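Teichoic acid D-alanine hydrolase (Staphylococcus aureus, PDB 5ZH8) removes D-alanyl esters from wall teichoic acid and lipoteichoic acid, and affects methicillin resistance, autolysis and cell wall structure. Local coordinates at residues Phe333-Thr338 and Pro388-Gly393; Thr338-Asn343 and Val353-Lys358. One frame throughout, in Å; residues are numbered along the deposited sequence.

Interaction 1: Phe333-Thr338 and Pro388-Gly393; sequences FYAKPT and PYNTKG
Pro337 O draws the two loops together by accepting from two successive backbone amides, Tyr389 N at 2.7 Å and Asn390 N at 2.9 Å, with Pro337 and Asn390 4.8 Å apart at their CA atoms. Tyr389 N lies in the carbonyl plane, whereas Asn390 N sits 40° above it, off the lone pairs. One residue back, Asn390 ND2 reaches Lys336 O at 2.8 Å in a bent bond, its N-H...O angle 136°. The carboxamide passes beside Ala335, whose CB is 3.8 Å from Asn390 ND2. The same ND2 probably also donates to Asn340 OD1, which would give each N-H its own acceptor, one on the turn and one on the next strand. These bonds fasten the segment that follows the C-terminal helix 371-382 to the strand-end turn between 333-335 and 340-346, in the antiparallel sheet of a serine beta-lactamase-like domain. Tyr389 packs its CB on the backbone of Thr338, 3.5 Å from Thr338 C. With CG anti to the backbone N (chi1 -176°), the phenol then leads away from the turn, and its OH lies close to Asp357, probably hydrogen-bonded, though the pair is modelled doubtfully short. Lys336 CB points away from 388-393; its NZ forms a salt bridge with Glu328, while the side chain packs on Thr269 of the second subunit.

Interaction 2: Thr338-Asn343 and Val353-Lys358; sequences TLNRLN and VYYNDK
Leu342 and Val353 run alongside each other in the same direction, with their CB atoms 3.9 Å apart. Leu342 CD1 continues to the edge of the Tyr355 ring, 3.8 Å from CE2. Over a face of that ring comes Asn340 CB, a CH-pi contact 3.5 Å from the centroid. With CG wedged between its backbone N and carbonyl carbon (chi1 75°), Tyr355 turns its ring back over Asn340, and Asn340 ND2 donates almost straight to Tyr355 OH at 3.1 Å, the hydroxyl lying in the amide plane. ND2 also gives to Leu317 O. Beyond the side chains, paired backbone bonds join Asn340 with Tyr355 and Leu342 with Val353; Asn340 N to Tyr355 O, at 2.8 Å, is nearly linear. On the other face, Arg341 CD passes 3.9 Å from Tyr354 CE1, and Arg341 NE and Tyr354 OH both engage Glu372 OE2, so one carboxylate oxygen holds both side chains. Strands 340-346 and 349-355 form an antiparallel hairpin; the axes of 340-343 and 353-355 approach to 4.7 Å at 171°. Helix 371-382 packs on Leu339 and Tyr354 and supplies Glu372, helix 292-303 packs on Val353 and Tyr355, and strand 333-335 flanks Asn340 and Leu342.

How the interactions relate
Interactions 1 and 2 lie about 9 Å apart between centres and share Thr338, in the turn between strands 333-335 and 340-346. Along the chain, the hairpin of interaction 2 is completed first; strand 359-365 and helix 371-382 follow before 388-393 comes back to the turn. The two contacts also touch directly: Tyr334 O packs 3.5 Å from Asn340 CB, across neighbouring strands. Interaction 2 joins adjacent strands within the sheet, while interaction 1 anchors the C-terminal segment at the turn that leads into one of them. Both reach the second subunit, so this corner of the beta-lactamase-like domain also packs against the other chain of the crystallographic assembly.

Interaction 1: Phe333-Thr338 and Pro388-Gly393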
ATOM      1  N   PHE A 333      16.851  -7.194  10.492  1.00 43.16           N
ATOM      2  CA  PHE A 333      15.947  -6.545  11.458  1.00 42.68           C
ATOM      3  C   PHE A 333      16.536  -5.271  12.055  1.00 42.81           C
ATOM      4  O   PHE A 333      17.708  -4.967  11.863  1.00 43.37           O
ATOM      5  CB  PHE A 333      15.582  -7.527  12.569  1.00 42.48           C
ATOM      6  CG  PHE A 333      16.669  -7.728  13.584  1.00 43.04           C
ATOM      7  CD1 PHE A 333      17.705  -8.640  13.354  1.00 43.40           C
ATOM      8  CD2 PHE A 333      16.668  -7.003  14.765  1.00 43.39           C
ATOM      9  CE1 PHE A 333      18.710  -8.816  14.287  1.00 43.90           C
ATOM     10  CE2 PHE A 333      17.677  -7.171  15.701  1.00 43.94           C
ATOM     11  CZ  PHE A 333      18.696  -8.080  15.461  1.00 44.13           C
ATOM     12  N   TYR A 334      15.705  -4.543  12.786  1.00 42.53           N
ATOM     13  CA  TYR A 334      16.070  -3.239  13.332  1.00 43.04           C
ATOM     14  C   TYR A 334      16.250  -3.267  14.843  1.00 42.58           C
ATOM     15  O   TYR A 334      15.390  -3.754  15.560  1.00 41.53           O
ATOM     16  CB  TYR A 334      14.975  -2.230  13.000  1.00 43.47           C
ATOM     17  CG  TYR A 334      14.826  -1.933  11.531  1.00 44.14           C
ATOM     18  CD1 TYR A 334      15.561  -0.919  10.941  1.00 45.37           C
ATOM     19  CD2 TYR A 334      13.938  -2.657  10.731  1.00 43.75           C
ATOM     20  CE1 TYR A 334      15.432  -0.633   9.594  1.00 46.21           C
ATOM     21  CE2 TYR A 334      13.802  -2.375   9.381  1.00 44.39           C
ATOM     22  CZ  TYR A 334      14.549  -1.362   8.821  1.00 45.71           C
ATOM     23  OH  TYR A 334      14.427  -1.066   7.484  1.00 47.31           O
ATOM     24  N   ALA A 335      17.374  -2.735  15.309  1.00 43.43           N
ATOM     25  CA  ALA A 335      17.549  -2.389  16.714  1.00 43.95           C
ATOM     26  C   ALA A 335      17.382  -0.884  16.835  1.00 44.90           C
ATOM     27  O   ALA A 335      18.202  -0.128  16.323  1.00 45.59           O
ATOM     28  CB  ALA A 335      18.922  -2.810  17.201  1.00 44.50           C
ATOM     29  N   LYS A 336      16.309  -0.456  17.497  1.00 45.10           N
ATOM     30  CA  LYS A 336      15.988   0.964  17.628  1.00 46.54           C
ATOM     31  C   LYS A 336      16.097   1.424  19.090  1.00 47.32           C
ATOM     32  O   LYS A 336      16.315   0.602  19.980  1.00 47.15           O
ATOM     33  CB  LYS A 336      14.591   1.229  17.070  1.00 46.48           C
ATOM     34  CG  LYS A 336      14.394   0.744  15.640  1.00 46.09           C
ATOM     35  CD  LYS A 336      12.993   1.056  15.135  1.00 46.33           C
ATOM     36  CE  LYS A 336      12.983   1.396  13.657  1.00 47.08           C
ATOM     37  NZ  LYS A 336      13.620   2.719  13.390  1.00 48.72           N
ATOM     38  N   PRO A 337      15.968   2.739  19.341  1.00 48.33           N
ATOM     39  CA  PRO A 337      16.107   3.245  20.704  1.00 49.59           C
ATOM     40  C   PRO A 337      15.147   2.663  21.737  1.00 49.03           C
ATOM     41  O   PRO A 337      15.582   2.335  22.841  1.00 50.01           O
ATOM     42  CB  PRO A 337      15.863   4.742  20.538  1.00 51.05           C
ATOM     43  CG  PRO A 337      16.398   5.029  19.189  1.00 51.03           C
ATOM     44  CD  PRO A 337      15.985   3.843  18.367  1.00 49.12           C
ATOM     45  N   THR A 338      13.867   2.536  21.393  1.00 47.81           N
ATOM     46  CA  THR A 338      12.863   2.088  22.364  1.00 47.46           C
ATOM     47  C   THR A 338      12.405   0.656  22.139  1.00 45.98           C
ATOM     48  O   THR A 338      11.613   0.136  22.932  1.00 45.90           O
ATOM     49  CB  THR A 338      11.613   2.980  22.319  1.00 47.59           C
ATOM     50  OG1 THR A 338      10.991   2.852  21.036  1.00 46.12           O
ATOM     51  CG2 THR A 338      11.970   4.420  22.556  1.00 49.18           C
ATOM     52  N   PRO A 388      13.436   3.977  26.917  1.00 56.03           N
ATOM     53  CA  PRO A 388      14.758   3.574  26.458  1.00 55.38           C
ATOM     54  C   PRO A 388      14.968   2.071  26.500  1.00 53.79           C
ATOM     55  O   PRO A 388      14.604   1.424  27.479  1.00 54.04           O
ATOM     56  CB  PRO A 388      15.694   4.256  27.451  1.00 57.89           C
ATOM     57  CG  PRO A 388      14.937   5.449  27.907  1.00 59.72           C
ATOM     58  CD  PRO A 388      13.520   4.985  27.985  1.00 58.61           C
ATOM     59  N   TYR A 389      15.547   1.533  25.433  1.00 52.30           N
ATOM     60  CA  TYR A 389      15.806   0.102  25.325  1.00 51.11           C
ATOM     61  C   TYR A 389      17.240  -0.162  24.864  1.00 50.98           C
ATOM     62  O   TYR A 389      17.996  -0.829  25.558  1.00 51.90           O
ATOM     63  CB  TYR A 389      14.793  -0.549  24.375  1.00 49.14           C
ATOM     64  CG  TYR A 389      14.925  -2.050  24.269  1.00 48.23           C
ATOM     65  CD1 TYR A 389      15.039  -2.844  25.410  1.00 49.14           C
ATOM     66  CD2 TYR A 389      14.927  -2.688  23.025  1.00 46.73           C
ATOM     67  CE1 TYR A 389      15.163  -4.221  25.317  1.00 48.18           C
ATOM     68  CE2 TYR A 389      15.054  -4.068  22.931  1.00 45.74           C
ATOM     69  CZ  TYR A 389      15.169  -4.821  24.080  1.00 46.41           C
ATOM     70  OH  TYR A 389      15.275  -6.180  23.993  1.00 46.01           O
ATOM     71  N   ASN A 390      17.596   0.360  23.695  1.00 50.38           N
ATOM     72  CA  ASN A 390      18.958   0.286  23.175  1.00 50.61           C
ATOM     73  C   ASN A 390      19.560   1.678  23.187  1.00 52.20           C
ATOM     74  O   ASN A 390      18.841   2.666  23.062  1.00 52.71           O
ATOM     75  CB  ASN A 390      18.969  -0.254  21.739  1.00 49.17           C
ATOM     76  CG  ASN A 390      18.348  -1.632  21.626  1.00 47.63           C
ATOM     77  OD1 ASN A 390      18.613  -2.505  22.450  1.00 48.17           O
ATOM     78  ND2 ASN A 390      17.523  -1.837  20.603  1.00 46.27           N
ATOM     79  N   THR A 391      20.883   1.745  23.320  1.00 53.39           N
ATOM     80  CA  THR A 391      21.597   3.011  23.408  1.00 55.57           C
ATOM     81  C   THR A 391      22.548   3.168  22.238  1.00 55.93           C
ATOM     82  O   THR A 391      23.471   2.378  22.070  1.00 56.14           O
ATOM     83  CB  THR A 391      22.385   3.119  24.723  1.00 57.49           C
ATOM     84  OG1 THR A 391      21.503   2.886  25.825  1.00 57.70           O
ATOM     85  CG2 THR A 391      23.008   4.496  24.870  1.00 59.79           C
ATOM     86  N   LYS A 392      22.303   4.195  21.432  1.00 56.97           N
ATOM     87  CA  LYS A 392      23.117   4.498  20.259  1.00 57.97           C
ATOM     88  C   LYS A 392      24.567   4.764  20.667  1.00 60.11           C
ATOM     89  O   LYS A 392      24.806   5.540  21.581  1.00 62.34           O
ATOM     90  CB  LYS A 392      22.547   5.733  19.552  1.00 59.11           C
ATOM     91  CG  LYS A 392      23.188   6.069  18.218  1.00 60.07           C
ATOM     92  CD  LYS A 392      22.537   7.308  17.625  1.00 61.62           C
ATOM     93  CE  LYS A 392      22.964   7.527  16.183  1.00 62.44           C
ATOM     94  NZ  LYS A 392      22.375   8.777  15.619  1.00 64.25           N
ATOM     95  N   GLY A 393      25.517   4.106  20.002  1.00 59.81           N
ATOM     96  CA  GLY A 393      26.946   4.333  20.233  1.00 61.98           C
ATOM     97  C   GLY A 393      27.622   3.405  21.231  1.00 62.22           C
ATOM     98  O   GLY A 393      28.819   3.153  21.126  1.00 63.61           O
TER

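Interaction 2: Thr338-Asn343 and Val353-Lys358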
ATOM      1  N   THR A 338      13.867   2.536  21.393  1.00 47.81           N
ATOM      2  CA  THR A 338      12.863   2.088  22.364  1.00 47.46           C
ATOM      3  C   THR A 338      12.405   0.656  22.139  1.00 45.98           C
ATOM      4  O   THR A 338      11.613   0.136  22.932  1.00 45.90           O
ATOM      5  CB  THR A 338      11.613   2.980  22.319  1.00 47.59           C
ATOM      6  OG1 THR A 338      10.991   2.852  21.036  1.00 46.12           O
ATOM      7  CG2 THR A 338      11.970   4.420  22.556  1.00 49.18           C
ATOM      8  N   LEU A 339      12.896   0.024  21.069  1.00 44.97           N
ATOM      9  CA  LEU A 339      12.354  -1.260  20.615  1.00 43.45           C
ATOM     10  C   LEU A 339      13.190  -1.888  19.511  1.00 42.32           C
ATOM     11  O   LEU A 339      13.988  -1.210  18.874  1.00 42.44           O
ATOM     12  CB  LEU A 339      10.921  -1.065  20.104  1.00 43.10           C
ATOM     13  CG  LEU A 339      10.729  -0.023  18.985  1.00 43.30           C
ATOM     14  CD1 LEU A 339      10.978  -0.613  17.599  1.00 42.73           C
ATOM     15  CD2 LEU A 339       9.331   0.585  19.052  1.00 43.54           C
ATOM     16  N   ASN A 340      13.004  -3.189  19.309  1.00 41.32           N
ATOM     17  CA  ASN A 340      13.507  -3.886  18.125  1.00 40.63           C
ATOM     18  C   ASN A 340      12.322  -4.160  17.208  1.00 40.15           C
ATOM     19  O   ASN A 340      11.226  -4.473  17.675  1.00 39.95           O
ATOM     20  CB  ASN A 340      14.201  -5.207  18.491  1.00 40.42           C
ATOM     21  CG  ASN A 340      15.597  -5.007  19.062  1.00 41.09           C
ATOM     22  OD1 ASN A 340      15.975  -3.899  19.450  1.00 41.90           O
ATOM     23  ND2 ASN A 340      16.367  -6.088  19.123  1.00 40.68           N
ATOM     24  N   ARG A 341      12.554  -4.061  15.905  1.00 40.17           N
ATOM     25  CA  ARG A 341      11.482  -4.124  14.933  1.00 40.01           C
ATOM     26  C   ARG A 341      11.791  -5.077  13.779  1.00 39.62           C
ATOM     27  O   ARG A 341      12.904  -5.082  13.251  1.00 39.79           O
ATOM     28  CB  ARG A 341      11.217  -2.717  14.397  1.00 40.94           C
ATOM     29  CG  ARG A 341      10.322  -2.647  13.172  1.00 41.19           C
ATOM     30  CD  ARG A 341      10.103  -1.199  12.768  1.00 42.45           C
ATOM     31  NE  ARG A 341       9.097  -1.062  11.713  1.00 42.87           N
ATOM     32  CZ  ARG A 341       9.341  -1.190  10.409  1.00 43.23           C
ATOM     33  NH1 ARG A 341      10.565  -1.474   9.975  1.00 43.71           N
ATOM     34  NH2 ARG A 341       8.363  -1.040   9.536  1.00 43.56           N
ATOM     35  N   LEU A 342      10.797  -5.882  13.412  1.00 39.15           N
ATOM     36  CA  LEU A 342      10.792  -6.601  12.137  1.00 39.24           C
ATOM     37  C   LEU A 342       9.537  -6.210  11.361  1.00 39.33           C
ATOM     38  O   LEU A 342       8.507  -5.885  11.953  1.00 38.92           O
ATOM     39  CB  LEU A 342      10.805  -8.121  12.327  1.00 39.12           C
ATOM     40  CG  LEU A 342      12.105  -8.749  12.816  1.00 39.18           C
ATOM     41  CD1 LEU A 342      12.226  -8.640  14.319  1.00 39.35           C
ATOM     42  CD2 LEU A 342      12.194 -10.211  12.409  1.00 39.37           C
ATOM     43  N   ASN A 343       9.640  -6.241  10.038  1.00 39.56           N
ATOM     44  CA  ASN A 343       8.515  -5.921   9.185  1.00 40.09           C
ATOM     45  C   ASN A 343       8.720  -6.454   7.765  1.00 40.84           C
ATOM     46  O   ASN A 343       9.812  -6.362   7.212  1.00 40.95           O
ATOM     47  CB  ASN A 343       8.285  -4.407   9.149  1.00 40.45           C
ATOM     48  CG  ASN A 343       7.120  -4.026   8.263  1.00 41.15           C
ATOM     49  OD1 ASN A 343       5.967  -4.023   8.689  1.00 41.46           O
ATOM     50  ND2 ASN A 343       7.424  -3.683   7.027  1.00 41.81           N
ATOM     51  N   VAL A 353       6.657  -6.876  13.786  1.00 37.27           N
ATOM     52  CA  VAL A 353       7.059  -7.319  15.117  1.00 37.21           C
ATOM     53  C   VAL A 353       7.703  -6.143  15.820  1.00 37.29           C
ATOM     54  O   VAL A 353       8.650  -5.558  15.308  1.00 37.25           O
ATOM     55  CB  VAL A 353       8.104  -8.461  15.075  1.00 37.24           C
ATOM     56  CG1 VAL A 353       8.357  -9.002  16.474  1.00 37.66           C
ATOM     57  CG2 VAL A 353       7.668  -9.587  14.146  1.00 37.35           C
ATOM     58  N   TYR A 354       7.175  -5.792  16.983  1.00 37.74           N
ATOM     59  CA  TYR A 354       7.816  -4.841  17.884  1.00 38.09           C
ATOM     60  C   TYR A 354       8.146  -5.621  19.135  1.00 38.48           C
ATOM     61  O   TYR A 354       7.293  -6.362  19.630  1.00 38.45           O
ATOM     62  CB  TYR A 354       6.856  -3.721  18.264  1.00 38.61           C
ATOM     63  CG  TYR A 354       6.818  -2.519  17.349  1.00 38.51           C
ATOM     64  CD1 TYR A 354       7.156  -2.600  16.004  1.00 37.91           C
ATOM     65  CD2 TYR A 354       6.388  -1.295  17.844  1.00 39.22           C
ATOM     66  CE1 TYR A 354       7.093  -1.482  15.196  1.00 38.42           C
ATOM     67  CE2 TYR A 354       6.314  -0.182  17.046  1.00 39.52           C
ATOM     68  CZ  TYR A 354       6.666  -0.274  15.730  1.00 39.23           C
ATOM     69  OH  TYR A 354       6.582   0.867  14.973  1.00 40.22           O
ATOM     70  N   TYR A 355       9.369  -5.482  19.645  1.00 38.88           N
ATOM     71  CA  TYR A 355       9.700  -6.150  20.894  1.00 39.76           C
ATOM     72  C   TYR A 355      10.795  -5.499  21.701  1.00 40.55           C
ATOM     73  O   TYR A 355      11.544  -4.654  21.204  1.00 40.51           O
ATOM     74  CB  TYR A 355      10.036  -7.627  20.652  1.00 39.67           C
ATOM     75  CG  TYR A 355      11.383  -7.922  20.039  1.00 39.40           C
ATOM     76  CD1 TYR A 355      12.511  -8.079  20.835  1.00 39.94           C
ATOM     77  CD2 TYR A 355      11.523  -8.092  18.668  1.00 38.80           C
ATOM     78  CE1 TYR A 355      13.738  -8.371  20.278  1.00 39.90           C
ATOM     79  CE2 TYR A 355      12.755  -8.389  18.105  1.00 38.63           C
ATOM     80  CZ  TYR A 355      13.855  -8.527  18.915  1.00 39.08           C
ATOM     81  OH  TYR A 355      15.082  -8.814  18.370  1.00 39.26           O
ATOM     82  N   ASN A 356      10.838  -5.896  22.970  1.00 41.72           N
ATOM     83  CA  ASN A 356      11.909  -5.543  23.891  1.00 42.94           C
ATOM     84  C   ASN A 356      12.146  -6.734  24.838  1.00 44.27           C
ATOM     85  O   ASN A 356      11.813  -7.868  24.484  1.00 44.14           O
ATOM     86  CB  ASN A 356      11.603  -4.217  24.620  1.00 43.73           C
ATOM     87  CG  ASN A 356      10.362  -4.275  25.485  1.00 44.29           C
ATOM     88  OD1 ASN A 356       9.925  -5.338  25.908  1.00 44.44           O
ATOM     89  ND2 ASN A 356       9.803  -3.114  25.773  1.00 44.91           N
ATOM     90  N   ASP A 357      12.712  -6.504  26.021  1.00 46.15           N
ATOM     91  CA  ASP A 357      13.012  -7.613  26.929  1.00 47.46           C
ATOM     92  C   ASP A 357      11.791  -8.123  27.705  1.00 48.46           C
ATOM     93  O   ASP A 357      11.866  -9.179  28.328  1.00 49.78           O
ATOM     94  CB  ASP A 357      14.139  -7.235  27.890  1.00 49.24           C
ATOM     95  CG  ASP A 357      15.505  -7.177  27.210  1.00 49.01           C
ATOM     96  OD1 ASP A 357      15.600  -7.411  25.985  1.00 47.66           O
ATOM     97  OD2 ASP A 357      16.495  -6.883  27.910  1.00 50.69           O
ATOM     98  N   LYS A 358      10.677  -7.390  27.669  1.00 48.27           N
ATOM     99  CA  LYS A 358       9.448  -7.825  28.338  1.00 49.35           C
ATOM    100  C   LYS A 358       8.404  -8.346  27.345  1.00 48.03           C
ATOM    101  O   LYS A 358       7.869  -9.439  27.519  1.00 48.84           O
ATOM    102  CB  LYS A 358       8.844  -6.688  29.163  1.00 50.53           C
ATOM    103  CG  LYS A 358       7.782  -7.159  30.147  1.00 52.46           C
ATOM    104  CD  LYS A 358       7.171  -6.007  30.919  1.00 54.19           C
ATOM    105  CE  LYS A 358       6.059  -6.466  31.851  1.00 56.21           C
ATOM    106  NZ  LYS A 358       5.295  -5.313  32.413  1.00 57.49           N
TER